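Local atomic coordinates of neuraminidase (Influenza A virus, PDB entry 4GDJ), a protein that resembles the sialidases that remove terminal sialic acid from viral and cellular glycoconjugates, although its putative active site has diverged. Residues 158-163 with 225-230; 173-178 with 185-190. All blocks are in the same frame, centred on the assembly; numbering follows the deposited sequence.

Contact 1: residues 158-163 with 225-230; sequences SCFVLV and LRFTKD
With CG anti to its carbonyl carbon (chi1 -62°), Phe-160 swings its ring toward residues 225-230, and Phe-227 answers by holding CG between its backbone N and carbonyl carbon (chi1 72°), which lifts its ring toward residues 158-163. The pair illustrates how neighbouring blades of the neuraminidase beta-propeller are held together. Strand 158-165 belongs to one four-stranded antiparallel blade and strand 224-228 to the next, and the two segments run roughly antiparallel with axes 10.5 Å apart. That separation is too wide for a shared sheet: no hydrogen bond crosses, and side chains fill most of the gap. The two rings make an offset edge-to-face pair, the edge of Phe-227 turned toward the face of Phe-160, with centroids 5.9 Å apart and planes at 62°. At the same time Phe-160 CB lies in the plane of the Phe-227 ring, at its edge, 3.9 Å from Phe-227 CZ. Further along the strands, Leu-162 and Leu-225 meet tip to tip, Leu-162 CD1 lying 3.8 Å from Leu-225 CD2. Leu-162 CD1 also comes within 4.3 Å of Phe-227 CE1, linking the leucine pair to the aromatic pair in one buried apolar row. Ile-209 touches both phenylalanines, and Ile-176 touches Phe-227, so both blades contribute further cover. At the other end the contact reaches the surface, where Phe-160 CZ lies against the backbone of exposed Lys-229, 3.8 Å from Lys-229 CA. The chain turns away here: Thr-228 OG1 accepts from Asp-230 N in an ST turn. The lysine tail leads off from the interface and curls back on its own segment, Lys-229 NZ forming a salt bridge to Asp-230 OD1 at 2.7 Å.

Contact 2: residues 173-178 with 185-190; sequences VHRIYE and QRWKQL. With NAG (2-acetamido-2-deoxy-beta-D-glucopyranose), chain I.
The guanidinium of Arg-175 lies flat on the indole of Trp-187 across the beta hairpin of strands 173-180 and 183-189, the third and fourth strands of a propeller blade. Trp-187 chi1 (48°) puts the indole against the guanidinium with planes just 7° apart, and Arg-175 CZ sits 3.6 Å from the centroid of the six-membered ring, a stacked cation-pi contact. All three guanidinium nitrogens are held by acceptors near its plane: Gln-189 OE1 accepts from Arg-175 NE at 2.9 Å and also from Arg-175 NH2, while Arg-175 NH1 donates to Tyr-177 OH. The non-hydrogen-bonded pairing of Tyr-177 with Trp-187 sets Trp-187 CB over the face of the Tyr-177 ring, 3.8 Å from its centroid, as a CH-pi contact. Whereas Trp-187, Arg-175 and Gln-189 form a solvent-facing layer, the opposite face is buried: Ile-176 CD1 packs against Leu-190 CD2 at 3.9 Å, and these side chains go on to Phe-227 and Leu-225 of strand 224-228. Toward the turn, Gln-185 and Arg-186 both face Glu-178 in a classic beta bulge. Exposed Arg-186 grips buried Glu-178 side-on: Arg-186 NE reaches Glu-178 OE1 at 2.7 Å from above the carboxylate plane, and Arg-186 NH2 meets the syn lone pair of Glu-178 OE1. Gln-185 NE2 is hydrogen-bonded to Thr-183 O, and Gln-185 OE1 merely touches the methyl carbon C8 of NAG at 3.7 Å.

How the contacts relate
The two contacts show a propeller assembled at two levels. Contact 2 lies within a single blade, pairing its third and fourth strands by a backbone ladder as well as side chains; contact 1 joins that blade's second strand to the third strand of the following blade without any hydrogen bond. Along the chain the order is 158-163, 173-178, 185-190 and then 225-230, so the hairpin of contact 2 falls between the halves of contact 1. Their centres are about 8 Å apart. Strands 158-165 and 173-180 are sheet neighbours, with a probable hydrogen bond of 2.8 Å from Val-163 N to Arg-175 O, which makes intrablade pairing continuous with the interblade seam.

Contact 1: residues 158-163 with 225-230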
loop_
_atom_site.group_PDB
_atom_site.type_symbol
_atom_site.label_atom_id
_atom_site.label_comp_id
_atom_site.label_asym_id
_atom_site.label_seq_id
_atom_site.Cartn_x
_atom_site.Cartn_y
_atom_site.Cartn_z
ATOM N N SER A 158 -1.253 -18.561 4.607
ATOM C CA SER A 158 -0.338 -18.093 3.561
ATOM C C SER A 158 -0.312 -16.600 3.472
ATOM O O SER A 158 -1.348 -15.950 3.518
ATOM C CB SER A 158 -0.736 -18.624 2.194
ATOM O OG SER A 158 -0.579 -20.010 2.165
ATOM N N CYS A 159 0.868 -16.042 3.273
ATOM C CA CYS A 159 0.989 -14.597 3.159
ATOM C C CYS A 159 1.511 -14.212 1.787
ATOM O O CYS A 159 2.401 -14.855 1.253
ATOM C CB CYS A 159 1.884 -14.064 4.285
ATOM S SG CYS A 159 1.266 -14.493 5.952
ATOM N N PHE A 160 0.962 -13.140 1.231
ATOM C CA PHE A 160 1.229 -12.748 -0.128
ATOM C C PHE A 160 1.774 -11.347 -0.093
ATOM O O PHE A 160 1.257 -10.496 0.619
ATOM C CB PHE A 160 -0.066 -12.787 -0.951
ATOM C CG PHE A 160 -0.670 -14.172 -1.036
ATOM C CD1 PHE A 160 -1.513 -14.621 -0.045
ATOM C CD2 PHE A 160 -0.344 -15.027 -2.071
ATOM C CE1 PHE A 160 -2.058 -15.900 -0.096
ATOM C CE2 PHE A 160 -0.876 -16.324 -2.120
ATOM C CZ PHE A 160 -1.726 -16.750 -1.128
ATOM N N VAL A 161 2.812 -11.102 -0.873
ATOM C CA VAL A 161 3.411 -9.774 -0.915
ATOM C C VAL A 161 3.871 -9.515 -2.311
ATOM O O VAL A 161 4.320 -10.427 -2.986
ATOM C CB VAL A 161 4.639 -9.683 0.034
ATOM C CG1 VAL A 161 5.697 -10.626 -0.374
ATOM C CG2 VAL A 161 5.186 -8.296 0.085
ATOM N N LEU A 162 3.758 -8.268 -2.743
ATOM C CA LEU A 162 4.251 -7.821 -4.041
ATOM C C LEU A 162 5.659 -7.292 -3.921
ATOM O O LEU A 162 5.957 -6.490 -3.059
ATOM C CB LEU A 162 3.396 -6.668 -4.582
ATOM C CG LEU A 162 2.584 -7.249 -5.729
ATOM C CD1 LEU A 162 1.323 -7.731 -5.023
ATOM C CD2 LEU A 162 2.351 -6.329 -6.895
ATOM N N VAL A 163 6.517 -7.718 -4.820
ATOM C CA VAL A 163 7.934 -7.343 -4.775
ATOM C C VAL A 163 8.287 -6.784 -6.136
ATOM O O VAL A 163 7.931 -7.373 -7.138
ATOM C CB VAL A 163 8.779 -8.586 -4.493
ATOM C CG1 VAL A 163 10.298 -8.309 -4.683
ATOM C CG2 VAL A 163 8.485 -9.101 -3.088
ATOM N N LEU A 225 -4.755 -4.289 -9.318
ATOM C CA LEU A 225 -4.433 -5.715 -9.400
ATOM C C LEU A 225 -5.476 -6.510 -8.649
ATOM O O LEU A 225 -5.872 -6.150 -7.522
ATOM C CB LEU A 225 -3.049 -5.965 -8.767
ATOM C CG LEU A 225 -2.558 -7.412 -8.541
ATOM C CD1 LEU A 225 -2.421 -8.226 -9.807
ATOM C CD2 LEU A 225 -1.227 -7.461 -7.779
ATOM N N ARG A 226 -5.939 -7.597 -9.248
ATOM C CA ARG A 226 -6.803 -8.511 -8.521
ATOM C C ARG A 226 -6.134 -9.891 -8.592
ATOM O O ARG A 226 -5.708 -10.290 -9.664
ATOM C CB ARG A 226 -8.163 -8.569 -9.184
ATOM C CG ARG A 226 -8.908 -7.258 -9.105
ATOM C CD ARG A 226 -9.929 -7.152 -10.228
ATOM N NE ARG A 226 -10.687 -5.905 -10.156
ATOM C CZ ARG A 226 -11.476 -5.463 -11.135
ATOM N NH1 ARG A 226 -11.577 -6.147 -12.258
ATOM N NH2 ARG A 226 -12.146 -4.328 -11.009
ATOM N N PHE A 227 -6.032 -10.620 -7.487
ATOM C CA PHE A 227 -5.463 -11.959 -7.610
ATOM C C PHE A 227 -5.995 -12.904 -6.573
ATOM O O PHE A 227 -6.621 -12.488 -5.607
ATOM C CB PHE A 227 -3.906 -11.929 -7.627
ATOM C CG PHE A 227 -3.247 -11.605 -6.295
ATOM C CD1 PHE A 227 -2.938 -10.289 -5.938
ATOM C CD2 PHE A 227 -2.856 -12.628 -5.433
ATOM C CE1 PHE A 227 -2.268 -9.993 -4.726
ATOM C CE2 PHE A 227 -2.184 -12.328 -4.184
ATOM C CZ PHE A 227 -1.892 -11.017 -3.860
ATOM N N THR A 228 -5.751 -14.187 -6.796
ATOM C CA THR A 228 -6.251 -15.219 -5.929
ATOM C C THR A 228 -5.114 -15.984 -5.245
ATOM O O THR A 228 -3.952 -15.864 -5.609
ATOM C CB THR A 228 -7.048 -16.241 -6.723
ATOM O OG1 THR A 228 -6.139 -17.019 -7.491
ATOM C CG2 THR A 228 -8.055 -15.549 -7.650
ATOM N N LYS A 229 -5.484 -16.793 -4.269
ATOM C CA LYS A 229 -4.557 -17.657 -3.546
ATOM C C LYS A 229 -3.839 -18.671 -4.448
ATOM O O LYS A 229 -2.868 -19.271 -4.042
ATOM C CB LYS A 229 -5.323 -18.381 -2.443
ATOM C CG LYS A 229 -5.943 -19.690 -2.907
ATOM C CD LYS A 229 -6.326 -20.565 -1.726
ATOM C CE LYS A 229 -7.107 -21.825 -2.159
ATOM N NZ LYS A 229 -6.940 -22.172 -3.616
ATOM N N ASP A 230 -4.298 -18.842 -5.680
ATOM C CA ASP A 230 -3.629 -19.729 -6.629
ATOM C C ASP A 230 -2.727 -18.915 -7.563
ATOM O O ASP A 230 -2.107 -19.447 -8.489
ATOM C CB ASP A 230 -4.696 -20.484 -7.430
ATOM C CG ASP A 230 -5.583 -21.365 -6.537
ATOM O OD1 ASP A 230 -5.054 -21.994 -5.582
ATOM O OD2 ASP A 230 -6.812 -21.428 -6.776
#

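Contact 2: residues 173-178 with 185-190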
loop_
_atom_site.group_PDB
_atom_site.type_symbol
_atom_site.label_atom_id
_atom_site.label_comp_id
_atom_site.label_asym_id
_atom_site.label_seq_id
_atom_site.Cartn_x
_atom_site.Cartn_y
_atom_site.Cartn_z
ATOM N N VAL A 173 9.933 -4.805 -13.044
ATOM C CA VAL A 173 9.368 -6.129 -12.894
ATOM C C VAL A 173 8.697 -6.303 -11.536
ATOM O O VAL A 173 9.193 -5.835 -10.519
ATOM C CB VAL A 173 10.464 -7.192 -13.089
ATOM C CG1 VAL A 173 9.971 -8.575 -12.732
ATOM C CG2 VAL A 173 10.935 -7.151 -14.534
ATOM N N HIS A 174 7.578 -7.017 -11.534
ATOM C CA HIS A 174 6.758 -7.185 -10.346
ATOM C C HIS A 174 6.335 -8.628 -10.174
ATOM O O HIS A 174 5.836 -9.274 -11.104
ATOM C CB HIS A 174 5.517 -6.265 -10.464
ATOM C CG HIS A 174 5.878 -4.868 -10.793
ATOM N ND1 HIS A 174 6.400 -3.993 -9.860
ATOM C CD2 HIS A 174 5.860 -4.175 -11.975
ATOM C CE1 HIS A 174 6.692 -2.850 -10.450
ATOM N NE2 HIS A 174 6.378 -2.930 -11.709
ATOM N N ARG A 175 6.501 -9.126 -8.967
ATOM C CA ARG A 175 6.164 -10.501 -8.665
ATOM C C ARG A 175 5.363 -10.540 -7.399
ATOM O O ARG A 175 5.601 -9.748 -6.501
ATOM C CB ARG A 175 7.418 -11.330 -8.408
ATOM C CG ARG A 175 8.306 -11.472 -9.609
ATOM C CD ARG A 175 9.609 -12.166 -9.211
ATOM N NE ARG A 175 10.373 -12.536 -10.392
ATOM C CZ ARG A 175 11.454 -13.300 -10.359
ATOM N NH1 ARG A 175 11.901 -13.775 -9.208
ATOM N NH2 ARG A 175 12.088 -13.579 -11.481
ATOM N N ILE A 176 4.411 -11.461 -7.351
ATOM C CA ILE A 176 3.755 -11.852 -6.126
ATOM C C ILE A 176 4.492 -13.025 -5.550
ATOM O O ILE A 176 4.664 -14.045 -6.217
ATOM C CB ILE A 176 2.311 -12.301 -6.380
ATOM C CG1 ILE A 176 1.523 -11.231 -7.175
ATOM C CG2 ILE A 176 1.625 -12.666 -5.027
ATOM C CD1 ILE A 176 0.120 -11.696 -7.606
ATOM N N TYR A 177 4.900 -12.891 -4.299
ATOM C CA TYR A 177 5.517 -13.983 -3.561
ATOM C C TYR A 177 4.514 -14.522 -2.587
ATOM O O TYR A 177 3.855 -13.756 -1.887
ATOM C CB TYR A 177 6.736 -13.499 -2.792
ATOM C CG TYR A 177 7.969 -13.428 -3.650
ATOM C CD1 TYR A 177 8.152 -12.381 -4.543
ATOM C CD2 TYR A 177 8.944 -14.416 -3.585
ATOM C CE1 TYR A 177 9.301 -12.312 -5.352
ATOM C CE2 TYR A 177 10.077 -14.361 -4.390
ATOM C CZ TYR A 177 10.241 -13.314 -5.271
ATOM O OH TYR A 177 11.353 -13.255 -6.075
ATOM N N GLU A 178 4.395 -15.841 -2.548
ATOM C CA GLU A 178 3.584 -16.511 -1.552
ATOM C C GLU A 178 4.459 -17.137 -0.472
ATOM O O GLU A 178 5.393 -17.944 -0.753
ATOM C CB GLU A 178 2.713 -17.581 -2.215
ATOM C CG GLU A 178 2.002 -18.458 -1.218
ATOM C CD GLU A 178 1.065 -19.467 -1.888
ATOM O OE1 GLU A 178 0.888 -19.384 -3.119
ATOM O OE2 GLU A 178 0.517 -20.332 -1.179
ATOM N N GLN A 185 7.200 -20.029 -0.785
ATOM C CA GLN A 185 6.659 -21.270 -1.343
ATOM C C GLN A 185 6.739 -21.213 -2.850
ATOM O O GLN A 185 7.032 -22.195 -3.493
ATOM C CB GLN A 185 5.196 -21.470 -0.919
ATOM C CG GLN A 185 5.009 -21.538 0.604
ATOM C CD GLN A 185 5.785 -22.694 1.212
ATOM O OE1 GLN A 185 5.481 -23.846 0.947
ATOM N NE2 GLN A 185 6.802 -22.385 2.026
ATOM N N ARG A 186 6.431 -20.054 -3.410
ATOM C CA ARG A 186 6.499 -19.872 -4.833
ATOM C C ARG A 186 6.239 -18.434 -5.105
ATOM O O ARG A 186 5.867 -17.687 -4.208
ATOM C CB ARG A 186 5.424 -20.691 -5.529
ATOM C CG ARG A 186 4.059 -20.348 -5.076
ATOM C CD ARG A 186 2.994 -21.156 -5.807
ATOM N NE ARG A 186 1.696 -20.915 -5.181
ATOM C CZ ARG A 186 0.551 -21.485 -5.544
ATOM N NH1 ARG A 186 0.529 -22.346 -6.553
ATOM N NH2 ARG A 186 -0.575 -21.180 -4.892
ATOM N N TRP A 187 6.434 -18.050 -6.358
ATOM C CA TRP A 187 6.151 -16.702 -6.804
ATOM C C TRP A 187 5.630 -16.738 -8.234
ATOM O O TRP A 187 5.747 -17.744 -8.941
ATOM C CB TRP A 187 7.408 -15.822 -6.725
ATOM C CG TRP A 187 8.660 -16.429 -7.312
ATOM C CD1 TRP A 187 9.642 -17.135 -6.634
ATOM C CD2 TRP A 187 9.097 -16.352 -8.674
ATOM N NE1 TRP A 187 10.639 -17.502 -7.505
ATOM C CE2 TRP A 187 10.336 -17.034 -8.757
ATOM C CE3 TRP A 187 8.560 -15.784 -9.835
ATOM C CZ2 TRP A 187 11.030 -17.166 -9.948
ATOM C CZ3 TRP A 187 9.247 -15.920 -11.017
ATOM C CH2 TRP A 187 10.476 -16.611 -11.069
ATOM N N LYS A 188 5.046 -15.625 -8.643
ATOM C CA LYS A 188 4.517 -15.460 -9.977
ATOM C C LYS A 188 4.907 -14.071 -10.434
ATOM O O LYS A 188 4.552 -13.087 -9.803
ATOM C CB LYS A 188 2.994 -15.601 -9.926
ATOM C CG LYS A 188 2.237 -15.045 -11.129
ATOM C CD LYS A 188 2.154 -16.033 -12.270
ATOM C CE LYS A 188 1.235 -17.186 -11.920
ATOM N NZ LYS A 188 -0.062 -17.107 -12.663
ATOM N N GLN A 189 5.684 -13.980 -11.507
ATOM C CA GLN A 189 5.995 -12.692 -12.103
ATOM C C GLN A 189 4.822 -12.236 -12.957
ATOM O O GLN A 189 4.267 -13.016 -13.717
ATOM C CB GLN A 189 7.254 -12.804 -12.961
ATOM C CG GLN A 189 7.685 -11.514 -13.596
ATOM C CD GLN A 189 9.143 -11.563 -14.003
ATOM O OE1 GLN A 189 10.005 -11.938 -13.214
ATOM N NE2 GLN A 189 9.418 -11.223 -15.247
ATOM N N LEU A 190 4.429 -10.980 -12.816
ATOM C CA LEU A 190 3.243 -10.458 -13.524
ATOM C C LEU A 190 3.640 -9.897 -14.866
ATOM O O LEU A 190 4.767 -9.441 -15.030
ATOM C CB LEU A 190 2.597 -9.334 -12.708
ATOM C CG LEU A 190 2.252 -9.722 -11.269
ATOM C CD1 LEU A 190 1.589 -8.561 -10.519
ATOM C CD2 LEU A 190 1.348 -10.942 -11.253
HETATM C C1 NAG I . 4.088 -23.843 8.957
HETATM C C2 NAG I . 4.351 -25.165 8.225
HETATM C C3 NAG I . 3.346 -26.245 8.636
HETATM C C4 NAG I . 3.188 -26.290 10.153
HETATM C C5 NAG I . 2.919 -24.861 10.631
HETATM C C6 NAG I . 2.494 -24.737 12.093
HETATM C C7 NAG I . 5.415 -24.843 6.031
HETATM C C8 NAG I . 5.188 -24.665 4.555
HETATM N N2 NAG I . 4.311 -24.957 6.783
HETATM O O3 NAG I . 3.743 -27.511 8.153
HETATM O O4 NAG I . 2.128 -27.160 10.493
HETATM O O5 NAG I . 4.050 -24.055 10.353
HETATM O O6 NAG I . 1.424 -23.810 12.164
HETATM O O7 NAG I . 6.566 -24.873 6.486
HETATM O O HOH W 1 6.390 -7.557 -14.123
#